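Local structure of vestitone reductase (Medicago sativa, 2P4H) at residues A[215-227]-A[248-260]. The protein catalyses the stereospecific NADPH-dependent reduction of (3R)-vestitone to the isoflavanol DMI, the penultimate step in the biosynthesis of the phytoalexin medicarpin. Sequence-based numbering, arbitrary orientation.
Sequences EQIGVTRFHMVHV and NCSPFIVPIEEMS
Phe222 and Val254 form a hydrogen-bonded antiparallel pair: Phe222 N reaches Val254 O at 2.9 Å with an almost straight N-H...O angle of 173°, and Val254 N returns to Phe222 O. Met224 and Phe252 repeat this pairing, its second bond, Phe252 N to Met224 O, being longer at 3.2 Å. Beyond the strand pair, Ile256 N donates to Thr220 O at 2.8 Å, which ties the first residue of helix 256-266 to segment 215-227.

The Phe222 ring is sandwiched. Met259 CE lies over one face, a CH-pi contact 4.0 Å from the ring centroid and displaced toward the rim, while Met259 SD approaches obliquely at 4.8 Å from the centroid, a Met-aromatic contact; Val219 CG1 sits over the centre of the opposite face, and Val254 O meets the edge in plane. Met259 extends from the helix with CG anti to the backbone N (chi1 180°), then bends at chi3 to turn its methyl onto the ring. On the same sheet face, the Met224 and Val254 side chains cross at about a right angle, with Met224 SD 3.8 Å from Val254 CG2. Arg221 and Ile253 occupy the other face, with Arg221 CG 3.8 Å from Ile253 CD1, while Arg221 NE is hydrogen-bonded to Leu286 O.

Helix 305-319 packs against Met224, Phe252 and Met259. The contact is thus an antiparallel strand pair leading into a helix, within the small mixed sheet that accompanies the Rossmann-type parallel sheet of this reductase family.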
loop_
_atom_site.group_PDB
_atom_site.type_symbol
_atom_site.label_atom_id
_atom_site.label_comp_id
_atom_site.label_asym_id
_atom_site.label_seq_id
_atom_site.Cartn_x
_atom_site.Cartn_y
_atom_site.Cartn_z
ATOM N N GLU A 215 -0.780 -15.375 -21.554
ATOM C CA GLU A 215 -2.142 -15.642 -21.097
ATOM C C GLU A 215 -2.467 -15.007 -19.747
ATOM O O GLU A 215 -3.637 -14.852 -19.396
ATOM C CB GLU A 215 -2.394 -17.152 -21.009
ATOM C CG GLU A 215 -2.212 -17.909 -22.316
ATOM C CD GLU A 215 -0.777 -18.342 -22.552
ATOM O OE1 GLU A 215 0.109 -17.469 -22.655
ATOM O OE2 GLU A 215 -0.536 -19.565 -22.633
ATOM N N GLN A 216 -1.438 -14.645 -18.990
ATOM C CA GLN A 216 -1.648 -14.037 -17.683
ATOM C C GLN A 216 -1.688 -12.513 -17.726
ATOM O O GLN A 216 -1.756 -11.861 -16.687
ATOM C CB GLN A 216 -0.561 -14.497 -16.710
ATOM C CG GLN A 216 -0.673 -15.960 -16.316
ATOM C CD GLN A 216 0.422 -16.389 -15.363
ATOM O OE1 GLN A 216 1.600 -16.392 -15.717
ATOM N NE2 GLN A 216 0.039 -16.753 -14.144
ATOM N N ILE A 217 -1.652 -11.944 -18.926
ATOM C CA ILE A 217 -1.690 -10.493 -19.063
ATOM C C ILE A 217 -3.111 -9.947 -18.928
ATOM O O ILE A 217 -4.020 -10.350 -19.657
ATOM C CB ILE A 217 -1.099 -10.036 -20.419
ATOM C CG1 ILE A 217 0.405 -10.330 -20.453
ATOM C CG2 ILE A 217 -1.346 -8.544 -20.626
ATOM C CD1 ILE A 217 1.068 -10.013 -21.782
ATOM N N GLY A 218 -3.289 -9.036 -17.976
ATOM C CA GLY A 218 -4.581 -8.413 -17.749
ATOM C C GLY A 218 -4.384 -6.915 -17.861
ATOM O O GLY A 218 -4.867 -6.280 -18.796
ATOM N N VAL A 219 -3.659 -6.350 -16.902
ATOM C CA VAL A 219 -3.358 -4.925 -16.901
ATOM C C VAL A 219 -2.286 -4.636 -17.958
ATOM O O VAL A 219 -1.276 -5.346 -18.039
ATOM C CB VAL A 219 -2.846 -4.489 -15.512
ATOM C CG1 VAL A 219 -2.287 -3.076 -15.571
ATOM C CG2 VAL A 219 -3.981 -4.570 -14.499
ATOM N N THR A 220 -2.515 -3.609 -18.774
ATOM C CA THR A 220 -1.564 -3.240 -19.816
ATOM C C THR A 220 -0.925 -1.862 -19.616
ATOM O O THR A 220 -0.115 -1.421 -20.426
ATOM C CB THR A 220 -2.204 -3.344 -21.207
ATOM O OG1 THR A 220 -3.469 -2.675 -21.203
ATOM C CG2 THR A 220 -2.398 -4.814 -21.584
ATOM N N ARG A 221 -1.323 -1.170 -18.552
ATOM C CA ARG A 221 -0.703 0.099 -18.173
ATOM C C ARG A 221 -0.841 0.114 -16.663
ATOM O O ARG A 221 -1.950 0.124 -16.124
ATOM C CB ARG A 221 -1.373 1.329 -18.788
ATOM C CG ARG A 221 -0.572 2.600 -18.477
ATOM C CD ARG A 221 -1.076 3.800 -19.250
ATOM N NE ARG A 221 -2.435 4.149 -18.858
ATOM C CZ ARG A 221 -3.284 4.826 -19.625
ATOM N NH1 ARG A 221 -2.912 5.229 -20.834
ATOM N NH2 ARG A 221 -4.504 5.099 -19.183
ATOM N N PHE A 222 0.304 0.104 -15.993
ATOM C CA PHE A 222 0.375 0.024 -14.540
ATOM C C PHE A 222 0.735 1.302 -13.796
ATOM O O PHE A 222 1.737 1.940 -14.133
ATOM C CB PHE A 222 1.455 -0.993 -14.125
ATOM C CG PHE A 222 1.265 -2.388 -14.664
ATOM C CD1 PHE A 222 0.888 -3.417 -13.810
ATOM C CD2 PHE A 222 1.529 -2.689 -15.998
ATOM C CE1 PHE A 222 0.780 -4.730 -14.269
ATOM C CE2 PHE A 222 1.422 -4.008 -16.468
ATOM C CZ PHE A 222 1.048 -5.022 -15.595
ATOM N N HIS A 223 -0.064 1.686 -12.799
ATOM C CA HIS A 223 0.353 2.802 -11.954
ATOM C C HIS A 223 1.185 2.054 -10.899
ATOM O O HIS A 223 0.782 0.988 -10.413
ATOM C CB HIS A 223 -0.817 3.619 -11.347
ATOM C CG HIS A 223 -2.061 2.844 -11.022
ATOM N ND1 HIS A 223 -3.314 3.325 -11.338
ATOM C CD2 HIS A 223 -2.263 1.714 -10.302
ATOM C CE1 HIS A 223 -4.235 2.528 -10.824
ATOM N NE2 HIS A 223 -3.624 1.542 -10.191
ATOM N N MET A 224 2.365 2.584 -10.576
ATOM C CA MET A 224 3.280 1.899 -9.662
ATOM C C MET A 224 4.057 2.811 -8.717
ATOM O O MET A 224 4.141 4.022 -8.932
ATOM C CB MET A 224 4.297 1.093 -10.489
ATOM C CG MET A 224 3.698 0.292 -11.650
ATOM S SD MET A 224 4.938 -0.589 -12.629
ATOM C CE MET A 224 5.267 -1.964 -11.539
ATOM N N VAL A 225 4.636 2.204 -7.681
ATOM C CA VAL A 225 5.456 2.913 -6.699
ATOM C C VAL A 225 6.420 1.918 -6.053
ATOM O O VAL A 225 6.111 0.734 -5.941
ATOM C CB VAL A 225 4.588 3.579 -5.585
ATOM C CG1 VAL A 225 3.900 2.517 -4.734
ATOM C CG2 VAL A 225 5.453 4.485 -4.717
ATOM N N HIS A 226 7.594 2.400 -5.655
ATOM C CA HIS A 226 8.588 1.555 -4.997
ATOM C C HIS A 226 8.159 1.430 -3.534
ATOM O O HIS A 226 7.845 2.430 -2.886
ATOM C CB HIS A 226 9.973 2.206 -5.085
ATOM C CG HIS A 226 11.095 1.305 -4.668
ATOM N ND1 HIS A 226 11.205 0.789 -3.395
ATOM C CD2 HIS A 226 12.159 0.831 -5.361
ATOM C CE1 HIS A 226 12.288 0.035 -3.321
ATOM N NE2 HIS A 226 12.884 0.044 -4.500
ATOM N N VAL A 227 8.145 0.205 -3.016
ATOM C CA VAL A 227 7.729 -0.020 -1.638
ATOM C C VAL A 227 8.499 0.815 -0.614
ATOM O O VAL A 227 7.923 1.265 0.376
ATOM C CB VAL A 227 7.825 -1.526 -1.260
ATOM C CG1 VAL A 227 9.275 -1.974 -1.199
ATOM C CG2 VAL A 227 7.125 -1.777 0.070
ATOM N N ASN A 248 -2.139 10.899 -3.220
ATOM C CA ASN A 248 -1.777 9.840 -4.158
ATOM C C ASN A 248 -0.282 9.626 -3.918
ATOM O O ASN A 248 0.451 10.586 -3.663
ATOM C CB ASN A 248 -1.942 10.292 -5.615
ATOM C CG ASN A 248 -3.352 10.127 -6.140
ATOM O OD1 ASN A 248 -4.123 9.301 -5.653
ATOM N ND2 ASN A 248 -3.687 10.902 -7.169
ATOM N N CYS A 249 0.170 8.382 -3.991
ATOM C CA CYS A 249 1.594 8.069 -3.822
ATOM C C CYS A 249 1.868 7.091 -4.961
ATOM O O CYS A 249 2.080 5.891 -4.754
ATOM C CB CYS A 249 1.829 7.423 -2.460
ATOM S SG CYS A 249 3.568 7.204 -2.059
ATOM N N SER A 250 1.894 7.640 -6.170
ATOM C CA SER A 250 2.010 6.853 -7.394
ATOM C C SER A 250 2.843 7.624 -8.417
ATOM O O SER A 250 2.305 8.183 -9.371
ATOM C CB SER A 250 0.581 6.642 -7.909
ATOM O OG SER A 250 0.505 5.820 -9.047
ATOM N N PRO A 251 4.173 7.634 -8.245
ATOM C CA PRO A 251 5.075 8.354 -9.150
ATOM C C PRO A 251 5.261 7.802 -10.555
ATOM O O PRO A 251 5.759 8.508 -11.436
ATOM C CB PRO A 251 6.389 8.362 -8.377
ATOM C CG PRO A 251 6.372 7.013 -7.723
ATOM C CD PRO A 251 4.940 6.920 -7.205
ATOM N N PHE A 252 4.869 6.552 -10.773
ATOM C CA PHE A 252 5.061 5.936 -12.077
ATOM C C PHE A 252 3.782 5.497 -12.777
ATOM O O PHE A 252 2.832 5.042 -12.138
ATOM C CB PHE A 252 5.965 4.694 -11.957
ATOM C CG PHE A 252 7.173 4.876 -11.071
ATOM C CD1 PHE A 252 7.995 5.994 -11.192
ATOM C CD2 PHE A 252 7.516 3.891 -10.147
ATOM C CE1 PHE A 252 9.145 6.125 -10.402
ATOM C CE2 PHE A 252 8.660 4.012 -9.359
ATOM C CZ PHE A 252 9.476 5.131 -9.488
ATOM N N ILE A 253 3.768 5.645 -14.097
ATOM C CA ILE A 253 2.664 5.170 -14.923
ATOM C C ILE A 253 3.429 4.469 -16.046
ATOM O O ILE A 253 4.183 5.090 -16.803
ATOM C CB ILE A 253 1.728 6.317 -15.400
ATOM C CG1 ILE A 253 0.549 5.712 -16.165
ATOM C CG2 ILE A 253 2.485 7.352 -16.212
ATOM C CD1 ILE A 253 -0.303 4.759 -15.326
ATOM N N VAL A 254 3.248 3.153 -16.115
ATOM C CA VAL A 254 4.011 2.314 -17.026
ATOM C C VAL A 254 3.270 1.431 -18.018
ATOM O O VAL A 254 2.696 0.405 -17.642
ATOM C CB VAL A 254 4.938 1.393 -16.190
ATOM C CG1 VAL A 254 5.940 0.690 -17.086
ATOM C CG2 VAL A 254 5.639 2.211 -15.103
ATOM N N PRO A 255 3.278 1.813 -19.303
ATOM C CA PRO A 255 2.597 0.992 -20.307
ATOM C C PRO A 255 3.367 -0.323 -20.403
ATOM O O PRO A 255 4.589 -0.342 -20.245
ATOM C CB PRO A 255 2.731 1.820 -21.583
ATOM C CG PRO A 255 2.776 3.231 -21.074
ATOM C CD PRO A 255 3.687 3.111 -19.870
ATOM N N ILE A 256 2.669 -1.419 -20.670
ATOM C CA ILE A 256 3.339 -2.709 -20.757
ATOM C C ILE A 256 4.395 -2.730 -21.874
ATOM O O ILE A 256 5.377 -3.470 -21.794
ATOM C CB ILE A 256 2.292 -3.848 -20.935
ATOM C CG1 ILE A 256 2.939 -5.203 -20.650
ATOM C CG2 ILE A 256 1.679 -3.796 -22.322
ATOM C CD1 ILE A 256 1.926 -6.317 -20.437
ATOM N N GLU A 257 4.202 -1.905 -22.900
ATOM C CA GLU A 257 5.157 -1.827 -24.003
ATOM C C GLU A 257 6.475 -1.216 -23.525
ATOM O O GLU A 257 7.557 -1.659 -23.919
ATOM C CB GLU A 257 4.586 -0.989 -25.152
ATOM C CG GLU A 257 3.341 -1.580 -25.818
ATOM C CD GLU A 257 2.040 -1.246 -25.098
ATOM O OE1 GLU A 257 0.972 -1.674 -25.589
ATOM O OE2 GLU A 257 2.066 -0.558 -24.054
ATOM N N GLU A 258 6.389 -0.192 -22.682
ATOM C CA GLU A 258 7.596 0.438 -22.155
ATOM C C GLU A 258 8.239 -0.513 -21.155
ATOM O O GLU A 258 9.463 -0.570 -21.023
ATOM C CB GLU A 258 7.250 1.784 -21.507
ATOM C CG GLU A 258 6.717 2.789 -22.520
ATOM C CD GLU A 258 6.453 4.160 -21.932
ATOM O OE1 GLU A 258 5.870 5.002 -22.649
ATOM O OE2 GLU A 258 6.829 4.402 -20.767
ATOM N N MET A 259 7.400 -1.271 -20.458
ATOM C CA MET A 259 7.862 -2.263 -19.500
ATOM C C MET A 259 8.726 -3.283 -20.263
ATOM O O MET A 259 9.819 -3.648 -19.828
ATOM C CB MET A 259 6.638 -2.938 -18.880
ATOM C CG MET A 259 6.911 -4.014 -17.860
ATOM S SD MET A 259 5.335 -4.728 -17.317
ATOM C CE MET A 259 5.064 -3.885 -15.767
ATOM N N SER A 260 8.228 -3.727 -21.413
ATOM C CA SER A 260 8.952 -4.684 -22.241
ATOM C C SER A 260 10.312 -4.142 -22.683
ATOM O O SER A 260 11.319 -4.850 -22.633
ATOM C CB SER A 260 8.128 -5.037 -23.478
ATOM O OG SER A 260 8.904 -5.795 -24.393
#